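Local coordinates for substrate binding periplasmic protein (Ralstonia solanacearum, PDB 3LOP) that probably captures leucine or a related small solute in the periplasm for uptake into the cell, closing two lobes around it, at residues 56-62 against 84-89; 121-127 against 338-343; 128-132 against 342-346. One frame throughout, in Å; residues are numbered along the deposited sequence.

Overall arrangement
Interaction 1 is a mostly buried helix-to-helix contact within one lobe. Interactions 2 and 3 adjoin each other, their centres about 9 Å apart, and interaction 3 lies across the chain's centre from interaction 1; the centres of interactions 1 and 2 are about 22 Å apart. The adjoining pair follow the same two runs, helix 125-138 and the run through Tyr342 and Ile343, which probably cross between the lobes. Chemistry changes with place: alanine, isoleucine, valine and leucine pack beside a buried amide in interaction 1; a backbone hydrogen bond and a water dominate partly buried interaction 2; in interaction 3, also partly buried, aliphatic carbons meet, some against backbone polar atoms, with no hydrogen bond across.

Interaction 1 of 3, residues 56-62 against 84-89; sequences QKIEQTV and ANVEAL
Ile58 straddles the first turn of the opposing helix with two separate branches. Its CG2 presses on Ala88 CB at 3.4 Å, closer than ordinary van der Waals contact, while the tip of its longer branch, CD1, rests on Ala84 CB at 3.6 Å. With CG1 beside the backbone N (chi1 -57°) and CG2 anti to it, the two branches reach alanines one turn apart. Val62, a turn further on, adds CG2 against the same Ala88 CB at 4.0 Å. Leu89 closes the other end: its CD1 meets Thr61 CG2 at 3.9 Å, and its CD2 sits 3.9 Å from Val62 CA. Ala84 and Ala88, being small, let the backbones come near, and the segment axes pass 8.6 Å apart at an angle of 47°.

Asn85 gives the contact its polar part. Its side chain extends into the corner where the loop turns into the helix, between the carbonyl of Gln56 and the hydroxyl of Thr61, and crosses both side chains at about a right angle. This corner is fixed from further out: Lys57 is the N-cap residue and its O receives Thr61 N at 3.0 Å, while Gln56 O accepts a hydrogen bond from Arg180 and Gln56 N donates one to Asp54.

Helix 58-71 is the connection of a beta-alpha-beta crossover from edge strand 47-53 to strand 74-78, passing over strand 6-12. Helix 83-91 follows strand 74-78; pocket residues Val81 and Gly82 lie just before it and Thr83 begins it. Val94 of helix 94-98 touches both Val62 and Leu89.

Interaction 2 of 3, residues 121-127 against 338-343; sequences IKASYQQ and PGSHYI. With LEU (leucine), chain B.
Pro338 lays its CB over the carbonyl of Lys122, 3.2 Å from Lys122 O, and its CG approaches the end of Gln127, whose chain arrives from the opposite direction. One residue back, Ile121 O receives Ser340 N at 2.7 Å, in the carbonyl plane and with an N-H...O angle of 152°. Ser340 OG, anti to its own backbone N (chi1 168°), accepts from Tyr342 N to form an ST turn. It also donates to a water at 2.8 Å from Ser340 OG; this water accepts a second hydrogen bond from Ala123 N and donates one to Tyr342 O, 2.6 Å away, tying the two chain runs together. Beyond the water the contact becomes apolar: Ala123 CB faces Ile343 CB at 4.0 Å, and Ile343 CD1 reaches Gln127 CB at 3.9 Å. Ser124 OG N-caps helix 125-138, accepting from Gln127 N.

Both runs probably cross between the lobes, as in the hinge of periplasmic binding proteins. Lys122 and Tyr125 belong to the magnesium site, and Tyr125 also lines the leucine pocket. The one direct hydrogen bond between these probable hinge segments is backbone to backbone, while the Ser340 hydroxyl places the bridging water.

Interaction 3 of 3, residues 128-132 against 342-346; sequences EIDKM and YIELG
Leu345 has CG beside its backbone N (chi1 -66°), and the branch from there carries CD2 to the helix; Lys131 runs extended across it before bending at its last torsion. The leucine methyl therefore nestles between two helix residues: CD2 lies 3.8 Å from Lys131 CG and 3.6 Å from CG of Met132, a selenomethionine. Further along, the lysine's CE passes beside the backbone just ahead of the strand, 3.7 Å from Ile343 O. Ile343 in turn drives CD1 against the helix main chain, 3.7 Å from Glu128 N.

Strand 344-348 is the middle strand of a small antiparallel sheet, flanked by 249-252 and 354-356, and helix 125-138 covers one of its faces. The axes of 128-132 and 344-346 lie 9.1 Å apart at closest approach, inclined at 64°. Ile343 and Leu345 aim their CB atoms at the helix, while Glu344 between them turns away and accepts Tyr342 OH at 2.5 Å through OE1, on the anti side and 34° out of the carboxylate plane.

Glu128 meets Ile343 mainly with its backbone, while its OE2 is hydrogen-bonded to Ser229. Ala251 of strand 249-252 touches both Glu128 and Met132.

Interaction 1 of 3, residues 56-62 against 84-89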
# COMPACT_ATOMS: atom_id res chain seq x y z
N GLN A 56 10.75 6.98 6.61
CA GLN A 56 9.66 6.35 7.36
C GLN A 56 9.73 6.70 8.85
O GLN A 56 9.16 6.00 9.69
CB GLN A 56 9.63 4.82 7.19
CG GLN A 56 8.21 4.29 7.48
CD GLN A 56 8.11 2.79 7.66
OE1 GLN A 56 8.94 2.17 8.32
NE2 GLN A 56 7.07 2.21 7.09
N LYS A 57 10.44 7.77 9.17
CA LYS A 57 10.52 8.23 10.55
C LYS A 57 9.25 9.03 10.81
O LYS A 57 8.97 10.00 10.11
CB LYS A 57 11.76 9.10 10.75
CG LYS A 57 13.06 8.33 10.62
CD LYS A 57 14.27 9.22 10.80
CE LYS A 57 15.56 8.42 10.73
NZ LYS A 57 16.76 9.26 10.95
N ILE A 58 8.48 8.60 11.80
CA ILE A 58 7.21 9.25 12.12
C ILE A 58 7.29 10.77 12.26
O ILE A 58 6.48 11.49 11.66
CB ILE A 58 6.61 8.64 13.40
CG1 ILE A 58 6.45 7.13 13.21
CG2 ILE A 58 5.26 9.27 13.70
CD1 ILE A 58 6.11 6.38 14.48
N GLU A 59 8.24 11.26 13.05
CA GLU A 59 8.38 12.69 13.25
C GLU A 59 8.76 13.42 11.97
O GLU A 59 8.38 14.58 11.77
CB GLU A 59 9.42 12.99 14.34
CG GLU A 59 9.03 12.54 15.73
CD GLU A 59 10.00 13.04 16.79
OE1 GLU A 59 10.14 14.27 16.94
OE2 GLU A 59 10.63 12.20 17.48
N GLN A 60 9.53 12.76 11.11
CA GLN A 60 9.95 13.38 9.86
C GLN A 60 8.80 13.47 8.87
O GLN A 60 8.74 14.39 8.07
CB GLN A 60 11.13 12.62 9.25
CG GLN A 60 11.87 13.42 8.18
CD GLN A 60 12.41 14.75 8.71
OE1 GLN A 60 13.18 14.77 9.67
NE2 GLN A 60 12.00 15.85 8.09
N THR A 61 7.87 12.51 8.92
CA THR A 61 6.72 12.56 8.03
C THR A 61 5.93 13.81 8.41
O THR A 61 5.50 14.58 7.54
CB THR A 61 5.81 11.32 8.19
OG1 THR A 61 6.54 10.13 7.84
CG2 THR A 61 4.58 11.43 7.29
N VAL A 62 5.74 13.99 9.71
CA VAL A 62 5.01 15.14 10.22
C VAL A 62 5.67 16.44 9.78
O VAL A 62 5.01 17.33 9.25
CB VAL A 62 4.92 15.11 11.77
CG1 VAL A 62 4.41 16.43 12.30
CG2 VAL A 62 4.00 13.98 12.21
N ALA A 84 1.85 3.96 11.28
CA ALA A 84 2.21 4.87 12.36
C ALA A 84 2.43 6.29 11.84
O ALA A 84 2.08 7.26 12.51
CB ALA A 84 3.47 4.37 13.08
N ASN A 85 3.00 6.40 10.65
CA ASN A 85 3.28 7.70 10.06
C ASN A 85 2.00 8.46 9.74
O ASN A 85 1.87 9.64 10.07
CB ASN A 85 4.12 7.53 8.79
CG ASN A 85 5.46 6.87 9.07
OD1 ASN A 85 6.51 7.51 9.03
ND2 ASN A 85 5.43 5.58 9.37
N VAL A 86 1.04 7.79 9.11
CA VAL A 86 -0.21 8.45 8.78
C VAL A 86 -1.01 8.76 10.04
O VAL A 86 -1.61 9.82 10.15
CB VAL A 86 -1.07 7.59 7.83
CG1 VAL A 86 -2.39 8.30 7.55
CG2 VAL A 86 -0.32 7.34 6.54
N GLU A 87 -1.01 7.84 11.00
CA GLU A 87 -1.76 8.08 12.23
C GLU A 87 -1.20 9.29 12.97
O GLU A 87 -1.95 9.99 13.66
CB GLU A 87 -1.75 6.83 13.12
CG GLU A 87 -2.51 5.66 12.49
CD GLU A 87 -2.67 4.46 13.41
OE1 GLU A 87 -1.87 4.30 14.35
OE2 GLU A 87 -3.60 3.66 13.17
N ALA A 88 0.09 9.56 12.82
CA ALA A 88 0.69 10.73 13.46
C ALA A 88 0.19 11.99 12.75
O ALA A 88 -0.10 13.00 13.39
CB ALA A 88 2.22 10.65 13.40
N LEU A 89 0.09 11.94 11.43
CA LEU A 89 -0.40 13.10 10.68
C LEU A 89 -1.82 13.42 11.13
O LEU A 89 -2.20 14.59 11.21
CB LEU A 89 -0.40 12.82 9.18
CG LEU A 89 0.95 12.70 8.48
CD1 LEU A 89 0.75 12.31 7.02
CD2 LEU A 89 1.69 14.03 8.57

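Interaction 2 of 3, residues 121-127 against 338-343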
# COMPACT_ATOMS: atom_id res chain seq x y z
N ILE A 121 -7.94 4.41 -0.67
CA ILE A 121 -8.43 3.85 -1.92
C ILE A 121 -8.54 2.33 -1.86
O ILE A 121 -9.63 1.78 -2.00
CB ILE A 121 -7.50 4.24 -3.09
CG1 ILE A 121 -7.58 5.75 -3.34
CG2 ILE A 121 -7.88 3.46 -4.35
CD1 ILE A 121 -6.63 6.25 -4.42
N LYS A 122 -7.42 1.66 -1.63
CA LYS A 122 -7.42 0.21 -1.61
C LYS A 122 -8.20 -0.45 -0.47
O LYS A 122 -8.37 0.13 0.61
CB LYS A 122 -5.98 -0.32 -1.62
CG LYS A 122 -5.19 -0.06 -0.36
CD LYS A 122 -3.70 -0.13 -0.66
CE LYS A 122 -2.84 -0.06 0.59
NZ LYS A 122 -2.71 -1.39 1.24
N ALA A 123 -8.69 -1.66 -0.74
CA ALA A 123 -9.42 -2.43 0.25
C ALA A 123 -8.51 -2.51 1.47
O ALA A 123 -7.28 -2.56 1.34
CB ALA A 123 -9.72 -3.83 -0.29
N SER A 124 -9.12 -2.53 2.66
CA SER A 124 -8.39 -2.53 3.93
C SER A 124 -7.66 -3.81 4.33
O SER A 124 -7.89 -4.88 3.78
CB SER A 124 -9.36 -2.17 5.05
OG SER A 124 -10.20 -3.28 5.34
N TYR A 125 -6.79 -3.68 5.33
CA TYR A 125 -6.06 -4.82 5.85
C TYR A 125 -7.03 -5.84 6.43
O TYR A 125 -6.82 -7.05 6.31
CB TYR A 125 -5.07 -4.42 6.95
CG TYR A 125 -3.86 -3.65 6.49
CD1 TYR A 125 -3.34 -3.82 5.21
CD2 TYR A 125 -3.18 -2.81 7.37
CE1 TYR A 125 -2.18 -3.17 4.81
CE2 TYR A 125 -2.02 -2.15 6.98
CZ TYR A 125 -1.52 -2.34 5.70
OH TYR A 125 -0.38 -1.69 5.31
N GLN A 126 -8.08 -5.36 7.09
CA GLN A 126 -9.06 -6.27 7.67
C GLN A 126 -9.75 -7.09 6.59
O GLN A 126 -10.01 -8.27 6.78
CB GLN A 126 -10.10 -5.50 8.49
CG GLN A 126 -10.99 -6.40 9.35
CD GLN A 126 -10.20 -7.25 10.33
OE1 GLN A 126 -9.45 -6.72 11.15
NE2 GLN A 126 -10.37 -8.56 10.26
N GLN A 127 -10.03 -6.46 5.45
CA GLN A 127 -10.66 -7.19 4.35
C GLN A 127 -9.70 -8.26 3.84
O GLN A 127 -10.11 -9.37 3.54
CB GLN A 127 -11.03 -6.25 3.21
CG GLN A 127 -12.14 -5.26 3.53
CD GLN A 127 -12.54 -4.43 2.32
OE1 GLN A 127 -13.25 -4.91 1.43
NE2 GLN A 127 -12.06 -3.20 2.27
N PRO A 338 -13.20 2.11 2.32
CA PRO A 338 -12.21 2.49 1.31
C PRO A 338 -12.90 2.83 -0.01
O PRO A 338 -13.99 2.33 -0.30
CB PRO A 338 -11.35 1.23 1.18
CG PRO A 338 -11.46 0.61 2.55
CD PRO A 338 -12.92 0.77 2.86
N GLY A 339 -12.26 3.69 -0.80
CA GLY A 339 -12.83 4.09 -2.08
C GLY A 339 -13.07 2.92 -3.02
O GLY A 339 -14.06 2.91 -3.75
N SER A 340 -12.17 1.95 -3.01
CA SER A 340 -12.29 0.78 -3.86
C SER A 340 -12.79 -0.42 -3.09
O SER A 340 -12.34 -0.69 -1.98
CB SER A 340 -10.93 0.43 -4.48
OG SER A 340 -10.97 -0.85 -5.09
N HIS A 341 -13.74 -1.14 -3.68
CA HIS A 341 -14.29 -2.33 -3.05
C HIS A 341 -13.68 -3.59 -3.66
O HIS A 341 -14.09 -4.71 -3.35
CB HIS A 341 -15.82 -2.37 -3.22
CG HIS A 341 -16.28 -2.29 -4.64
ND1 HIS A 341 -15.85 -3.16 -5.61
CD2 HIS A 341 -17.15 -1.45 -5.24
CE1 HIS A 341 -16.43 -2.87 -6.75
NE2 HIS A 341 -17.23 -1.84 -6.56
N TYR A 342 -12.68 -3.41 -4.52
CA TYR A 342 -12.02 -4.53 -5.17
C TYR A 342 -11.03 -5.30 -4.30
O TYR A 342 -10.14 -4.71 -3.69
CB TYR A 342 -11.27 -4.06 -6.43
CG TYR A 342 -10.42 -5.16 -7.04
CD1 TYR A 342 -11.01 -6.21 -7.75
CD2 TYR A 342 -9.04 -5.17 -6.87
CE1 TYR A 342 -10.24 -7.25 -8.26
CE2 TYR A 342 -8.26 -6.20 -7.38
CZ TYR A 342 -8.86 -7.24 -8.07
OH TYR A 342 -8.10 -8.27 -8.56
N ILE A 343 -11.20 -6.61 -4.27
CA ILE A 343 -10.29 -7.47 -3.54
C ILE A 343 -10.48 -8.92 -3.97
O ILE A 343 -11.59 -9.45 -3.98
CB ILE A 343 -10.45 -7.35 -2.00
CG1 ILE A 343 -9.45 -8.28 -1.32
CG2 ILE A 343 -11.88 -7.68 -1.59
CD1 ILE A 343 -9.37 -8.11 0.18
N LEU B . 2.46 1.54 4.53
CA LEU B . 3.44 0.47 4.88
C LEU B . 3.92 -0.23 3.62
O LEU B . 5.00 -0.84 3.69
CB LEU B . 2.77 -0.54 5.80
CG LEU B . 2.07 0.26 6.89
CD1 LEU B . 0.78 -0.33 7.22
CD2 LEU B . 2.94 0.36 8.08
OXT LEU B . 3.21 -0.15 2.60
O HOH W 1 -9.05 -2.31 -3.70

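Interaction 3 of 3, residues 128-132 against 342-346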
# COMPACT_ATOMS: atom_id res chain seq x y z
N GLU A 128 -8.42 -7.90 3.75
CA GLU A 128 -7.39 -8.83 3.29
C GLU A 128 -7.28 -10.02 4.25
O GLU A 128 -7.27 -11.18 3.83
CB GLU A 128 -6.02 -8.15 3.23
CG GLU A 128 -5.84 -7.08 2.16
CD GLU A 128 -4.42 -6.55 2.13
OE1 GLU A 128 -3.49 -7.38 2.03
OE2 GLU A 128 -4.22 -5.32 2.20
N ILE A 129 -7.21 -9.71 5.54
CA ILE A 129 -7.10 -10.72 6.58
C ILE A 129 -8.31 -11.64 6.61
O ILE A 129 -8.17 -12.87 6.66
CB ILE A 129 -6.88 -10.07 7.96
CG1 ILE A 129 -5.51 -9.36 7.97
CG2 ILE A 129 -6.95 -11.11 9.06
CD1 ILE A 129 -5.25 -8.53 9.21
N ASP A 130 -9.51 -11.06 6.56
CA ASP A 130 -10.72 -11.88 6.57
C ASP A 130 -10.69 -12.87 5.41
O ASP A 130 -10.91 -14.07 5.60
CB ASP A 130 -11.97 -11.00 6.43
CG ASP A 130 -12.31 -10.25 7.70
OD1 ASP A 130 -11.95 -10.74 8.79
OD2 ASP A 130 -12.94 -9.18 7.60
N LYS A 131 -10.43 -12.37 4.21
CA LYS A 131 -10.41 -13.23 3.04
C LYS A 131 -9.35 -14.33 3.09
O LYS A 131 -9.65 -15.50 2.85
CB LYS A 131 -10.22 -12.38 1.78
CG LYS A 131 -10.88 -12.96 0.53
CD LYS A 131 -10.85 -11.96 -0.62
CE LYS A 131 -11.55 -12.50 -1.85
NZ LYS A 131 -12.98 -12.80 -1.58
N MSE A 132 -8.11 -13.96 3.41
CA MSE A 132 -7.02 -14.94 3.47
C MSE A 132 -7.13 -15.94 4.62
O MSE A 132 -6.92 -17.14 4.42
CB MSE A 132 -5.66 -14.23 3.57
CG MSE A 132 -5.20 -13.57 2.29
SE MSE A 132 -3.40 -12.87 2.47
CE MSE A 132 -3.84 -11.12 3.16
N TYR A 342 -12.68 -3.41 -4.52
CA TYR A 342 -12.02 -4.53 -5.17
C TYR A 342 -11.03 -5.30 -4.30
O TYR A 342 -10.14 -4.71 -3.69
CB TYR A 342 -11.27 -4.06 -6.43
CG TYR A 342 -10.42 -5.16 -7.04
CD1 TYR A 342 -11.01 -6.21 -7.75
CD2 TYR A 342 -9.04 -5.17 -6.87
CE1 TYR A 342 -10.24 -7.25 -8.26
CE2 TYR A 342 -8.26 -6.20 -7.38
CZ TYR A 342 -8.86 -7.24 -8.07
OH TYR A 342 -8.10 -8.27 -8.56
N ILE A 343 -11.20 -6.61 -4.27
CA ILE A 343 -10.29 -7.47 -3.54
C ILE A 343 -10.48 -8.92 -3.97
O ILE A 343 -11.59 -9.45 -3.98
CB ILE A 343 -10.45 -7.35 -2.00
CG1 ILE A 343 -9.45 -8.28 -1.32
CG2 ILE A 343 -11.88 -7.68 -1.59
CD1 ILE A 343 -9.37 -8.11 0.18
N GLU A 344 -9.37 -9.55 -4.35
CA GLU A 344 -9.39 -10.94 -4.77
C GLU A 344 -8.15 -11.60 -4.19
O GLU A 344 -7.21 -10.92 -3.79
CB GLU A 344 -9.36 -11.05 -6.30
CG GLU A 344 -10.55 -10.42 -7.00
CD GLU A 344 -10.51 -10.61 -8.51
OE1 GLU A 344 -9.46 -10.31 -9.12
OE2 GLU A 344 -11.53 -11.04 -9.09
N LEU A 345 -8.16 -12.92 -4.12
CA LEU A 345 -7.01 -13.63 -3.61
C LEU A 345 -6.09 -13.98 -4.77
O LEU A 345 -6.54 -14.11 -5.91
CB LEU A 345 -7.43 -14.89 -2.86
CG LEU A 345 -8.23 -14.65 -1.57
CD1 LEU A 345 -8.61 -15.99 -0.95
CD2 LEU A 345 -7.40 -13.83 -0.59
N GLY A 346 -4.81 -14.12 -4.47
CA GLY A 346 -3.84 -14.45 -5.49
C GLY A 346 -2.73 -15.31 -4.92
O GLY A 346 -2.65 -15.51 -3.70